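Local coordinates for aminopeptidase N family protein (Idiomarina loihiensis L2TR, PDB 4FGM), which is a zinc metalloprotein of the M61 peptidase family that probably works as an aminopeptidase, removing residues from the N termini of peptides, at residues A218-Y223 against H273-S278; G236-N241 against W279-L284. All blocks are in the same frame, centred on the assembly; numbering follows the deposited sequence.

Contact 1: A218-Y223 against H273-S278; sequences APFQSY and HEYFHS. With ZN (zinc ion), chain C; MAE (maleic acid), chain B.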
loop_
_atom_site.group_PDB
_atom_site.type_symbol
_atom_site.label_atom_id
_atom_site.label_comp_id
_atom_site.label_asym_id
_atom_site.label_seq_id
_atom_site.Cartn_x
_atom_site.Cartn_y
_atom_site.Cartn_z
ATOM N N ALA A 218 7.405 10.676 -18.423
ATOM C CA ALA A 218 7.831 10.029 -17.186
ATOM C C ALA A 218 8.569 11.044 -16.319
ATOM O O ALA A 218 9.420 11.779 -16.809
ATOM C CB ALA A 218 8.737 8.854 -17.497
ATOM N N PRO A 219 8.250 11.103 -15.018
ATOM C CA PRO A 219 8.913 12.055 -14.117
ATOM C C PRO A 219 10.285 11.608 -13.609
ATOM O O PRO A 219 10.927 12.316 -12.842
ATOM C CB PRO A 219 7.902 12.211 -12.985
ATOM C CG PRO A 219 7.333 10.829 -12.878
ATOM C CD PRO A 219 7.118 10.443 -14.340
ATOM N N PHE A 220 10.731 10.435 -14.040
ATOM C CA PHE A 220 12.027 9.904 -13.616
ATOM C C PHE A 220 12.880 9.551 -14.836
ATOM O O PHE A 220 12.370 9.482 -15.954
ATOM C CB PHE A 220 11.815 8.649 -12.753
ATOM C CG PHE A 220 10.776 7.701 -13.307
ATOM C CD1 PHE A 220 9.494 7.661 -12.767
ATOM C CD2 PHE A 220 11.078 6.863 -14.377
ATOM C CE1 PHE A 220 8.517 6.808 -13.295
ATOM C CE2 PHE A 220 10.109 6.009 -14.916
ATOM C CZ PHE A 220 8.827 5.978 -14.369
ATOM N N GLN A 221 14.173 9.326 -14.627
ATOM C CA GLN A 221 15.052 8.968 -15.738
ATOM C C GLN A 221 15.382 7.480 -15.756
ATOM O O GLN A 221 15.931 6.967 -16.729
ATOM C CB GLN A 221 16.339 9.785 -15.691
ATOM C CG GLN A 221 16.123 11.252 -15.995
ATOM C CD GLN A 221 17.404 12.045 -15.909
ATOM O OE1 GLN A 221 18.098 12.244 -16.909
ATOM N NE2 GLN A 221 17.740 12.490 -14.701
ATOM N N SER A 222 15.045 6.798 -14.668
ATOM C CA SER A 222 15.267 5.363 -14.544
ATOM C C SER A 222 14.390 4.921 -13.379
ATOM O O SER A 222 14.000 5.749 -12.555
ATOM C CB SER A 222 16.732 5.060 -14.250
ATOM O OG SER A 222 17.075 5.472 -12.945
ATOM N N TYR A 223 14.066 3.636 -13.307
ATOM C CA TYR A 223 13.217 3.174 -12.221
ATOM C C TYR A 223 13.589 1.773 -11.743
ATOM O O TYR A 223 13.925 0.900 -12.548
ATOM C CB TYR A 223 11.756 3.231 -12.666
ATOM C CG TYR A 223 10.760 3.005 -11.555
ATOM C CD1 TYR A 223 10.422 1.716 -11.143
ATOM C CD2 TYR A 223 10.147 4.084 -10.920
ATOM C CE1 TYR A 223 9.497 1.508 -10.131
ATOM C CE2 TYR A 223 9.222 3.885 -9.902
ATOM C CZ TYR A 223 8.898 2.593 -9.516
ATOM O OH TYR A 223 7.940 2.391 -8.549
ATOM N N HIS A 273 0.669 -0.660 -9.183
ATOM C CA HIS A 273 0.175 0.294 -8.203
ATOM C C HIS A 273 1.275 1.281 -7.764
ATOM O O HIS A 273 1.071 2.504 -7.751
ATOM C CB HIS A 273 -0.363 -0.471 -6.985
ATOM C CG HIS A 273 -0.983 0.400 -5.939
ATOM N ND1 HIS A 273 -2.346 0.581 -5.836
ATOM C CD2 HIS A 273 -0.429 1.144 -4.953
ATOM C CE1 HIS A 273 -2.607 1.397 -4.829
ATOM N NE2 HIS A 273 -1.461 1.753 -4.277
ATOM N N GLU A 274 2.445 0.757 -7.407
ATOM C CA GLU A 274 3.526 1.626 -6.960
ATOM C C GLU A 274 4.049 2.504 -8.096
ATOM O O GLU A 274 4.335 3.685 -7.899
ATOM C CB GLU A 274 4.662 0.787 -6.371
ATOM C CG GLU A 274 4.252 -0.140 -5.220
ATOM C CD GLU A 274 3.414 0.548 -4.155
ATOM O OE1 GLU A 274 3.562 1.771 -3.965
ATOM O OE2 GLU A 274 2.609 -0.135 -3.491
ATOM N N TYR A 275 4.158 1.917 -9.285
ATOM C CA TYR A 275 4.640 2.626 -10.469
ATOM C C TYR A 275 3.729 3.818 -10.767
ATOM O O TYR A 275 4.199 4.935 -10.988
ATOM C CB TYR A 275 4.663 1.678 -11.671
ATOM C CG TYR A 275 5.520 2.141 -12.834
ATOM C CD1 TYR A 275 6.914 2.160 -12.733
ATOM C CD2 TYR A 275 4.940 2.518 -14.052
ATOM C CE1 TYR A 275 7.704 2.534 -13.811
ATOM C CE2 TYR A 275 5.724 2.894 -15.138
ATOM C CZ TYR A 275 7.102 2.897 -15.014
ATOM O OH TYR A 275 7.882 3.229 -16.092
ATOM N N PHE A 276 2.423 3.577 -10.762
ATOM C CA PHE A 276 1.443 4.626 -11.024
ATOM C C PHE A 276 1.632 5.775 -10.036
ATOM O O PHE A 276 1.489 6.958 -10.384
ATOM C CB PHE A 276 0.027 4.075 -10.865
ATOM C CG PHE A 276 -1.043 4.973 -11.421
ATOM C CD1 PHE A 276 -1.285 5.016 -12.793
ATOM C CD2 PHE A 276 -1.787 5.799 -10.585
ATOM C CE1 PHE A 276 -2.255 5.861 -13.324
ATOM C CE2 PHE A 276 -2.766 6.653 -11.107
ATOM C CZ PHE A 276 -2.997 6.685 -12.482
ATOM N N HIS A 277 1.960 5.409 -8.799
ATOM C CA HIS A 277 2.182 6.384 -7.730
ATOM C C HIS A 277 3.310 7.357 -8.105
ATOM O O HIS A 277 3.399 8.463 -7.540
ATOM C CB HIS A 277 2.527 5.682 -6.407
ATOM C CG HIS A 277 1.338 5.396 -5.542
ATOM N ND1 HIS A 277 0.332 6.317 -5.315
ATOM C CD2 HIS A 277 1.026 4.315 -4.793
ATOM C CE1 HIS A 277 -0.541 5.816 -4.464
ATOM N NE2 HIS A 277 -0.142 4.602 -4.131
ATOM N N SER A 278 4.184 6.949 -9.032
ATOM C CA SER A 278 5.282 7.826 -9.457
ATOM C C SER A 278 4.688 9.149 -9.928
ATOM O O SER A 278 5.273 10.232 -9.726
ATOM C CB SER A 278 6.054 7.204 -10.614
ATOM O OG SER A 278 6.903 6.183 -10.129
HETATM ZN ZN ZN C . -1.013 3.399 -2.795
HETATM C C1 MAE B . 0.162 2.405 -0.605
HETATM O O1 MAE B . -0.676 3.281 -0.194
HETATM O O2 MAE B . 0.792 2.641 -1.662
HETATM C C2 MAE B . 0.362 1.198 0.228
HETATM C C3 MAE B . 0.963 1.025 1.402
HETATM C C4 MAE B . 1.609 2.054 2.210
HETATM O O3 MAE B . 1.735 3.256 1.905
HETATM O O4 MAE B . 2.023 1.651 3.317
HETATM O O HOH W 1 7.057 4.424 -7.132
#
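The far side of a zinc-binding HExxH helix is packed against the loop that leads into strand 222-230 and against Tyr223 on that strand, and the meeting is aromatic. Tyr275 turns the edge of its ring into the face of Tyr223, a T-shaped pair with planes at 78°; Tyr275 CD1 sits over the centre of that ring, 3.7 Å from Tyr223 CE1. Because Tyr275 CG lies anti to the backbone N (chi1 -162°), its ring runs out from the helix to reach Phe220 as well, whose CZ approaches Tyr275 OH at 3.4 Å, with the hydroxyl near the plane of the phenylalanine. That hydroxyl is hydrogen-bonded to His185. The histidines of the HExxH motif lie on the other side of the helix from Tyr275, and His273 NE2 and His277 NE2 hold the zinc ion at 2.3 and 2.0 Å, with Glu307 and maleate O2 completing the site. Behind His273, Asp314 takes the ND1 hydrogen bond. One face of Phe220 lies against Tyr223 CD2; Ser278 sits beside the pair, its OG 3.3 Å from Tyr223 CE2 and its CB against Phe220 CE1. A water 2.6 Å from Tyr223 OH also bonds to Glu274 O, linking strand to helix backbone.

Contact 2: G236-N241 against W279-L284; sequences GLEHRN and WNIKTL. With MAE (maleic acid), chain B.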
loop_
_atom_site.group_PDB
_atom_site.type_symbol
_atom_site.label_atom_id
_atom_site.label_comp_id
_atom_site.label_asym_id
_atom_site.label_seq_id
_atom_site.Cartn_x
_atom_site.Cartn_y
_atom_site.Cartn_z
ATOM N N GLY A 236 4.057 -2.507 -0.161
ATOM C CA GLY A 236 4.884 -1.715 -1.047
ATOM C C GLY A 236 4.811 -0.249 -0.676
ATOM O O GLY A 236 3.829 0.202 -0.090
ATOM N N LEU A 237 5.868 0.489 -0.993
ATOM C CA LEU A 237 5.915 1.919 -0.713
ATOM C C LEU A 237 6.494 2.612 -1.938
ATOM O O LEU A 237 7.584 2.286 -2.396
ATOM C CB LEU A 237 6.775 2.213 0.524
ATOM C CG LEU A 237 6.777 3.682 0.971
ATOM C CD1 LEU A 237 5.339 4.177 1.118
ATOM C CD2 LEU A 237 7.530 3.828 2.277
ATOM N N GLU A 238 5.738 3.557 -2.476
ATOM C CA GLU A 238 6.145 4.290 -3.663
ATOM C C GLU A 238 7.232 5.317 -3.390
ATOM O O GLU A 238 7.358 5.828 -2.279
ATOM C CB GLU A 238 4.943 5.012 -4.267
ATOM C CG GLU A 238 4.423 6.151 -3.409
ATOM C CD GLU A 238 3.526 5.684 -2.282
ATOM O OE1 GLU A 238 3.554 4.481 -1.947
ATOM O OE2 GLU A 238 2.798 6.527 -1.724
ATOM N N HIS A 239 8.003 5.616 -4.431
ATOM C CA HIS A 239 9.071 6.609 -4.363
ATOM C C HIS A 239 9.226 7.225 -5.754
ATOM O O HIS A 239 8.753 6.655 -6.748
ATOM C CB HIS A 239 10.365 5.957 -3.868
ATOM C CG HIS A 239 10.275 5.478 -2.454
ATOM N ND1 HIS A 239 10.170 6.340 -1.383
ATOM C CD2 HIS A 239 10.189 4.228 -1.940
ATOM C CE1 HIS A 239 10.020 5.643 -0.270
ATOM N NE2 HIS A 239 10.028 4.359 -0.580
ATOM N N ARG A 240 9.868 8.393 -5.824
ATOM C CA ARG A 240 10.020 9.099 -7.093
ATOM C C ARG A 240 10.624 8.316 -8.249
ATOM O O ARG A 240 10.197 8.493 -9.382
ATOM C CB ARG A 240 10.777 10.414 -6.887
ATOM C CG ARG A 240 12.203 10.300 -6.394
ATOM C CD ARG A 240 12.680 11.661 -5.929
ATOM N NE ARG A 240 12.045 12.045 -4.671
ATOM C CZ ARG A 240 12.181 13.235 -4.097
ATOM N NH1 ARG A 240 12.923 14.161 -4.677
ATOM N NH2 ARG A 240 11.597 13.497 -2.933
ATOM N N ASN A 241 11.593 7.445 -7.994
ATOM C CA ASN A 241 12.159 6.680 -9.103
ATOM C C ASN A 241 12.424 5.221 -8.722
ATOM O O ASN A 241 13.237 4.525 -9.344
ATOM C CB ASN A 241 13.429 7.365 -9.628
ATOM C CG ASN A 241 14.624 7.209 -8.693
ATOM O OD1 ASN A 241 14.466 6.983 -7.490
ATOM N ND2 ASN A 241 15.835 7.344 -9.251
ATOM N N TRP A 279 3.544 9.058 -10.601
ATOM C CA TRP A 279 2.892 10.261 -11.088
ATOM C C TRP A 279 1.899 10.701 -10.025
ATOM O O TRP A 279 1.869 11.870 -9.611
ATOM C CB TRP A 279 2.124 9.972 -12.370
ATOM C CG TRP A 279 2.986 9.754 -13.552
ATOM C CD1 TRP A 279 3.385 10.695 -14.469
ATOM C CD2 TRP A 279 3.543 8.512 -13.981
ATOM N NE1 TRP A 279 4.153 10.104 -15.454
ATOM C CE2 TRP A 279 4.262 8.766 -15.181
ATOM C CE3 TRP A 279 3.498 7.204 -13.474
ATOM C CZ2 TRP A 279 4.930 7.764 -15.875
ATOM C CZ3 TRP A 279 4.160 6.200 -14.163
ATOM C CH2 TRP A 279 4.867 6.483 -15.359
ATOM N N ASN A 280 1.095 9.752 -9.576
ATOM C CA ASN A 280 0.078 10.051 -8.587
ATOM C C ASN A 280 0.560 9.873 -7.157
ATOM O O ASN A 280 0.722 8.727 -6.703
ATOM C CB ASN A 280 -1.112 9.143 -8.887
ATOM C CG ASN A 280 -2.434 9.665 -8.350
ATOM O OD1 ASN A 280 -2.556 10.830 -7.982
ATOM N ND2 ASN A 280 -3.454 8.788 -8.335
ATOM N N ILE A 281 0.886 11.002 -6.521
ATOM C CA ILE A 281 1.408 11.114 -5.158
ATOM C C ILE A 281 2.863 11.471 -4.986
ATOM O O ILE A 281 3.236 12.012 -3.932
ATOM C CB ILE A 281 1.113 9.866 -4.281
ATOM C CG1 ILE A 281 1.056 10.289 -2.805
ATOM C CG2 ILE A 281 2.278 8.896 -4.342
ATOM C CD1 ILE A 281 0.071 11.395 -2.542
ATOM N N LYS A 282 3.681 11.128 -5.970
ATOM C CA LYS A 282 5.087 11.458 -5.849
ATOM C C LYS A 282 5.336 12.812 -6.498
ATOM O O LYS A 282 6.150 13.593 -5.987
ATOM C CB LYS A 282 5.983 10.407 -6.508
ATOM C CG LYS A 282 6.213 9.173 -5.628
ATOM C CD LYS A 282 6.021 9.501 -4.149
ATOM C CE LYS A 282 7.314 9.953 -3.542
ATOM N NZ LYS A 282 7.021 10.780 -2.351
ATOM N N THR A 283 4.662 13.093 -7.621
ATOM C CA THR A 283 4.834 14.380 -8.296
ATOM C C THR A 283 3.530 15.164 -8.198
ATOM O O THR A 283 3.529 16.320 -7.773
ATOM C CB THR A 283 5.262 14.203 -9.762
ATOM O OG1 THR A 283 4.529 13.125 -10.360
ATOM C CG2 THR A 283 6.756 13.915 -9.833
ATOM N N LEU A 284 2.424 14.541 -8.596
ATOM C CA LEU A 284 1.110 15.169 -8.476
ATOM C C LEU A 284 0.761 14.804 -7.031
ATOM O O LEU A 284 0.749 13.626 -6.685
ATOM C CB LEU A 284 0.104 14.512 -9.434
ATOM C CG LEU A 284 -1.200 15.225 -9.835
ATOM C CD1 LEU A 284 -2.349 14.245 -9.702
ATOM C CD2 LEU A 284 -1.451 16.460 -8.984
HETATM C C1 MAE B . 0.162 2.405 -0.605
HETATM O O1 MAE B . -0.676 3.281 -0.194
HETATM O O2 MAE B . 0.792 2.641 -1.662
HETATM C C2 MAE B . 0.362 1.198 0.228
HETATM C C3 MAE B . 0.963 1.025 1.402
HETATM C C4 MAE B . 1.609 2.054 2.210
HETATM O O3 MAE B . 1.735 3.256 1.905
HETATM O O4 MAE B . 2.023 1.651 3.317
HETATM O O HOH W 2 7.018 8.121 -0.673
#
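Lys282 lays its aliphatic chain across the backbone where His239 joins Arg240: its CG lies 3.6 Å from His239 C, and its CE 3.8 Å from Arg240 N. The chi2 twist (-24°, nearly eclipsed) sets CD 3.8 Å from Glu238 CG, and the bend at chi3 (-89°) then turns CE back toward the 239-240 backbone. Its ammonium group, NZ, donates to a water at 3.1 Å that is also hydrogen-bonded to Glu238 O. Glu238 belongs to an edge strand of a five-stranded sheet, the strand that borders the maleate pocket in this zinc peptidase fold, while 279-284 is the loop leaving the HExxH helix. The glutamate CG stands between its own backbone N and carbonyl carbon (chi1 68°), and a bend at chi2 swings the carboxylate toward the ligand, leaving OE1 3.3 Å from maleate O2. Ile281 supplies an apolar flank: its CG2 methyl touches both CG and OE2 of Glu238, the latter at 3.6 Å, and the two side chains cross at about a right angle. With CG1 anti to the backbone N, the longer branch of Ile281 leads away from the strand. Arg240 directs its guanidinium into salt bridges with Asp161 and Asp165, and the latter also receives His239 ND1.

From the N terminus, the chain passes 218-223, enters strand 222-230, turns through strand 235-238 into 236-241, runs along strand 242-248 and helix 262-277 to 273-278, then continues directly into 279-284. Contact 1 therefore closes a loop across 49 intervening residues and contact 2 one across 37; their segments alternate, so the loops cross. Contact 1 ties the approach to strand 222-230 to the C-terminal part of helix 262-277; contact 2 ties edge strand 235-238 of the same sheet, and the residues after it, to the loop following that helix. Their centres lie about 6 Å apart, and probable hydrogen bonds from Lys282 N to His277 O and between Ser278 O and Thr283 OG1 connect them. Each brings residues to the maleate site.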